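Side-chain contacts in phenylacetic acid degradation-related protein (Silicibacter sp., PDB 2QWZ), which is a putative thioesterase of the hot-dog fold that probably hydrolyses acyl thioesters and may serve in phenylacetic acid degradation: residues D47-G52 / V88-G93; P74-L79 / A144-S149. One frame throughout, in Å; residues are numbered along the deposited sequence.

Interaction 1. Residues D47-G52 / V88-G93; sequences DALAKG and VLAHLG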
loop_
_atom_site.group_PDB
_atom_site.type_symbol
_atom_site.label_atom_id
_atom_site.label_comp_id
_atom_site.label_asym_id
_atom_site.label_seq_id
_atom_site.Cartn_x
_atom_site.Cartn_y
_atom_site.Cartn_z
ATOM N N ASP A 47 21.968 -6.659 13.655
ATOM C CA ASP A 47 23.336 -6.497 13.180
ATOM C C ASP A 47 23.961 -5.115 13.357
ATOM O O ASP A 47 25.150 -5.008 13.635
ATOM C CB ASP A 47 23.458 -6.872 11.686
ATOM C CG ASP A 47 23.278 -8.322 11.450
ATOM O OD1 ASP A 47 23.166 -9.070 12.432
ATOM O OD2 ASP A 47 23.250 -8.723 10.274
ATOM N N ALA A 48 23.203 -4.057 13.134
ATOM C CA ALA A 48 23.721 -2.700 13.269
ATOM C C ALA A 48 22.611 -1.731 13.601
ATOM O O ALA A 48 21.471 -1.952 13.247
ATOM C CB ALA A 48 24.390 -2.274 11.997
ATOM N N LEU A 49 22.977 -0.639 14.250
ATOM C CA LEU A 49 22.058 0.416 14.623
ATOM C C LEU A 49 22.774 1.756 14.473
ATOM O O LEU A 49 23.906 1.905 14.919
ATOM C CB LEU A 49 21.617 0.239 16.057
ATOM C CG LEU A 49 20.725 1.365 16.598
ATOM C CD1 LEU A 49 19.356 1.237 16.023
ATOM C CD2 LEU A 49 20.668 1.261 18.071
ATOM N N ALA A 50 22.120 2.690 13.784
ATOM C CA ALA A 50 22.622 4.034 13.539
ATOM C C ALA A 50 21.406 4.930 13.669
ATOM O O ALA A 50 20.263 4.419 13.705
ATOM C CB ALA A 50 23.213 4.124 12.158
ATOM N N LYS A 51 21.631 6.240 13.706
ATOM C CA LYS A 51 20.560 7.217 13.907
ATOM C C LYS A 51 19.424 7.057 12.897
ATOM O O LYS A 51 18.249 7.191 13.235
ATOM C CB LYS A 51 21.098 8.661 13.831
ATOM C CG LYS A 51 21.827 9.139 15.094
ATOM C CD LYS A 51 22.102 10.675 15.080
ATOM C CE LYS A 51 23.495 11.000 14.531
ATOM N NZ LYS A 51 24.506 10.998 15.615
ATOM N N GLY A 52 19.765 6.794 11.641
ATOM C CA GLY A 52 18.732 6.750 10.619
ATOM C C GLY A 52 18.226 5.361 10.277
ATOM O O GLY A 52 17.209 5.217 9.596
ATOM N N VAL A 88 12.059 2.754 15.663
ATOM C CA VAL A 88 11.215 3.750 16.288
ATOM C C VAL A 88 11.493 3.794 17.782
ATOM O O VAL A 88 11.760 4.857 18.320
ATOM C CB VAL A 88 9.728 3.517 15.977
ATOM C CG1 VAL A 88 8.877 4.462 16.788
ATOM C CG2 VAL A 88 9.483 3.728 14.531
ATOM N N LEU A 89 11.512 2.635 18.427
ATOM C CA LEU A 89 11.874 2.516 19.855
ATOM C C LEU A 89 13.283 2.993 20.226
ATOM O O LEU A 89 13.482 3.517 21.313
ATOM C CB LEU A 89 11.754 1.063 20.340
ATOM C CG LEU A 89 10.435 0.577 20.929
ATOM C CD1 LEU A 89 10.689 -0.784 21.589
ATOM C CD2 LEU A 89 9.846 1.556 21.935
ATOM N N ALA A 90 14.251 2.780 19.345
ATOM C CA ALA A 90 15.617 3.291 19.510
ATOM C C ALA A 90 15.653 4.811 19.698
ATOM O O ALA A 90 16.550 5.353 20.363
ATOM C CB ALA A 90 16.456 2.898 18.316
ATOM N N HIS A 91 14.670 5.493 19.118
ATOM C CA HIS A 91 14.521 6.943 19.241
ATOM C C HIS A 91 13.565 7.354 20.375
ATOM O O HIS A 91 13.820 8.319 21.075
ATOM C CB HIS A 91 14.068 7.506 17.896
ATOM C CG HIS A 91 15.104 7.365 16.801
ATOM N ND1 HIS A 91 15.286 6.195 16.099
ATOM C CD2 HIS A 91 16.037 8.227 16.325
ATOM C CE1 HIS A 91 16.265 6.344 15.215
ATOM N NE2 HIS A 91 16.736 7.573 15.320
ATOM N N LEU A 92 12.483 6.620 20.582
ATOM C CA LEU A 92 11.431 7.055 21.507
ATOM C C LEU A 92 11.559 6.526 22.925
ATOM O O LEU A 92 11.010 7.128 23.858
ATOM C CB LEU A 92 10.057 6.693 20.958
ATOM C CG LEU A 92 9.614 7.425 19.685
ATOM C CD1 LEU A 92 8.188 7.012 19.321
ATOM C CD2 LEU A 92 9.721 8.934 19.838
ATOM N N GLY A 93 12.243 5.400 23.095
ATOM C CA GLY A 93 12.508 4.862 24.428
ATOM C C GLY A 93 11.451 3.914 24.981
ATOM O O GLY A 93 10.495 3.559 24.291
#
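Lys51 and His91 bring the two backbones nearest, with 8.1 Å between CA of Lys51 and CA of His91, where the chain leaving strand 44-49 passes the last turn of helix 73-92. This is the end of the central helix of a hot-dog fold, held against what is, within this chain, an edge of its antiparallel sheet. One polar contact and one apolar contact join the segments. The polar one runs from His91 NE2 to the carbonyl oxygen Lys51 O, at 2.6 Å. It is a weak hydrogen bond despite the short distance, because the N-H...O angle is just 126°. The oxygen lies at the ring edge, near the ring plane, and is displaced toward CE1, which is 2.9 Å from Lys51 O. At the other nitrogen, ND1 is hydrogen-bonded to Leu87 O, one helical turn back. The first torsion of His91 sets CG beside the backbone N (chi1 -66°), which keeps ND1 near that carbonyl. Leu87 O is the stronger partner; the weak bond to Lys51 O adds a link from helix to loop. Leu123 and Leu126 of strand 117-126 also touch the ring. With an alanine in place of His91, Leu87 O and Lys51 O would probably both lose their ring partner, and a gap would open beside Leu123 and Leu126. The apolar contact is small. Leu49 has CG anti to its own N (chi1 175°), and its CD1 branch meets the methyl of Ala90. Leu29 of helix 26-36 touches both residues. The side chain of Lys51 starts away from the helix and packs on Met20. The helix ends at Leu92, and Gly93 has positive phi. In the last turn Val88 O accepts from His91 N at 3.1 Å and Leu92 N at 3.0 Å.

Interaction 2. Residues P74-L79 / A144-S149; sequences PSMFAL and APVARS. With ACT (acetate ion), chain E.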
loop_
_atom_site.group_PDB
_atom_site.type_symbol
_atom_site.label_atom_id
_atom_site.label_comp_id
_atom_site.label_asym_id
_atom_site.label_seq_id
_atom_site.Cartn_x
_atom_site.Cartn_y
_atom_site.Cartn_z
ATOM N N PRO A 74 4.525 -14.207 5.778
ATOM C CA PRO A 74 4.358 -13.771 7.153
ATOM C C PRO A 74 5.674 -13.537 7.902
ATOM O O PRO A 74 5.716 -12.656 8.762
ATOM C CB PRO A 74 3.528 -14.904 7.790
ATOM C CG PRO A 74 2.824 -15.529 6.631
ATOM C CD PRO A 74 3.824 -15.477 5.523
ATOM N N SER A 75 6.722 -14.295 7.573
ATOM C CA SER A 75 8.009 -14.174 8.268
ATOM C C SER A 75 8.738 -12.924 7.814
ATOM O O SER A 75 9.265 -12.176 8.659
ATOM C CB SER A 75 8.887 -15.420 8.064
ATOM O OG SER A 75 8.488 -16.440 8.952
HETATM N N MSE A 76 8.717 -12.693 6.495
HETATM C CA MSE A 76 9.168 -11.414 5.899
HETATM C C MSE A 76 8.421 -10.211 6.469
HETATM O O MSE A 76 9.018 -9.208 6.783
HETATM C CB MSE A 76 9.070 -11.452 4.378
HETATM C CG MSE A 76 10.071 -12.399 3.801
HETATM SE SE MSE A 76 10.203 -12.322 1.868
HETATM C CE MSE A 76 8.877 -13.652 1.484
ATOM N N PHE A 77 7.117 -10.325 6.604
ATOM C CA PHE A 77 6.336 -9.316 7.284
ATOM C C PHE A 77 6.891 -9.042 8.677
ATOM O O PHE A 77 7.075 -7.887 9.069
ATOM C CB PHE A 77 4.869 -9.741 7.392
ATOM C CG PHE A 77 4.044 -8.748 8.155
ATOM C CD1 PHE A 77 4.022 -8.761 9.527
ATOM C CD2 PHE A 77 3.391 -7.732 7.496
ATOM C CE1 PHE A 77 3.326 -7.796 10.218
ATOM C CE2 PHE A 77 2.686 -6.780 8.185
ATOM C CZ PHE A 77 2.666 -6.803 9.534
ATOM N N ALA A 78 7.134 -10.139 9.408
ATOM C CA ALA A 78 7.705 -10.154 10.754
ATOM C C ALA A 78 9.030 -9.418 10.812
ATOM O O ALA A 78 9.215 -8.581 11.680
ATOM C CB ALA A 78 7.865 -11.615 11.256
ATOM N N LEU A 79 9.929 -9.698 9.858
ATOM C CA LEU A 79 11.217 -9.032 9.771
ATOM C C LEU A 79 11.084 -7.542 9.504
ATOM O O LEU A 79 11.708 -6.719 10.191
ATOM C CB LEU A 79 12.060 -9.664 8.647
ATOM C CG LEU A 79 13.441 -9.030 8.442
ATOM C CD1 LEU A 79 14.218 -9.036 9.755
ATOM C CD2 LEU A 79 14.238 -9.738 7.359
ATOM N N ALA A 144 20.565 -8.433 -5.021
ATOM C CA ALA A 144 19.213 -8.061 -5.450
ATOM C C ALA A 144 18.236 -8.260 -4.297
ATOM O O ALA A 144 18.127 -9.371 -3.772
ATOM C CB ALA A 144 18.795 -8.905 -6.658
ATOM N N PRO A 145 17.528 -7.192 -3.881
ATOM C CA PRO A 145 16.627 -7.390 -2.740
ATOM C C PRO A 145 15.481 -8.352 -3.032
ATOM O O PRO A 145 14.857 -8.300 -4.097
ATOM C CB PRO A 145 16.093 -5.974 -2.428
ATOM C CG PRO A 145 16.358 -5.149 -3.626
ATOM C CD PRO A 145 17.501 -5.800 -4.382
ATOM N N VAL A 146 15.171 -9.207 -2.075
ATOM C CA VAL A 146 14.059 -10.121 -2.279
ATOM C C VAL A 146 12.704 -9.436 -2.101
ATOM O O VAL A 146 11.706 -9.872 -2.675
ATOM C CB VAL A 146 14.173 -11.362 -1.392
ATOM C CG1 VAL A 146 15.496 -12.009 -1.671
ATOM C CG2 VAL A 146 14.006 -11.016 0.067
ATOM N N ALA A 147 12.678 -8.351 -1.350
ATOM C CA ALA A 147 11.414 -7.714 -0.964
ATOM C C ALA A 147 11.641 -6.290 -0.529
ATOM O O ALA A 147 12.752 -5.932 -0.252
ATOM C CB ALA A 147 10.724 -8.494 0.171
ATOM N N ARG A 148 10.578 -5.470 -0.503
ATOM C CA ARG A 148 10.639 -4.111 0.044
ATOM C C ARG A 148 9.359 -3.780 0.761
ATOM O O ARG A 148 8.342 -4.350 0.477
ATOM C CB ARG A 148 11.032 -3.036 -0.998
ATOM C CG ARG A 148 10.050 -2.479 -2.002
ATOM C CD ARG A 148 9.675 -0.962 -1.731
ATOM N NE ARG A 148 8.324 -1.026 -1.230
ATOM C CZ ARG A 148 7.820 -0.347 -0.217
ATOM N NH1 ARG A 148 8.511 0.591 0.396
ATOM N NH2 ARG A 148 6.578 -0.618 0.129
ATOM N N SER A 149 9.437 -2.921 1.754
ATOM C CA SER A 149 8.282 -2.659 2.622
ATOM C C SER A 149 8.291 -1.277 3.196
ATOM O O SER A 149 9.338 -0.686 3.287
ATOM C CB SER A 149 8.261 -3.663 3.790
ATOM O OG SER A 149 7.156 -3.479 4.627
HETATM C C ACT E . 8.607 -19.834 7.574
HETATM O O ACT E . 8.511 -20.379 8.691
HETATM O OXT ACT E . 9.150 -18.700 7.558
HETATM C CH3 ACT E . 8.097 -20.579 6.363
#
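Between Met76 and its partners Val146 and Ala147 no flat group takes part; the contact is apolar, made by the selenium and two methyl groups. The ring of Phe107 touches Met76 from strand 99-107, and Phe77 starts away from segment 144-149. Phe77 packs on Ala103 and Leu105 of strand 99-107 and meets Gly73 of the second subunit. Met76 is modelled as selenomethionine. Its chain reaches out with CG beside the backbone N (chi1 -69°) and SE nearly anti to CA (chi2 -171°). The selenium therefore does the touching. Met76 SE lies 4.2 Å from Ala147 CB and 4.4 Å from Val146 CG2, while the end methyl CE turns aside. Val146 and Ala147 both face Leu137, as a classic beta bulge, and both point their side chains toward the helix. Leu137 and Leu117 also touch the Met76 side chain, so the selenium sits in a buried apolar layer. On another side of the helix, Ser75 OG donates a hydrogen bond of 2.7 Å to OXT of an acetate ion, probably from the crystallisation liquor. Arg63 NH1 and Ser72 N also hold that ion, close to the start of helix 73-92. The packing of the first turns of this helix on the curved antiparallel sheet is characteristic of the hot-dog fold of thioesterases.

How the interactions relate
Both interactions use helix 73-92 and both tie it to the same antiparallel sheet. Interaction 2 holds the first turns of the helix, interaction 1 its last turn. Their centres are 19 Å apart, on opposite sides of the centre of the chain, and their nearest atoms stay about 9 Å from each other. Along the chain the segments alternate: 47-52, 74-79, 88-93, then 144-149. Within this chain, strand 44-49 is an outermost strand of the sheet, whereas strand 147-154 lies next to the outermost strand at the other side, 99-107. The two contacts thus join both ends of the helix to the sheet that wraps round it, as in the hot-dog fold.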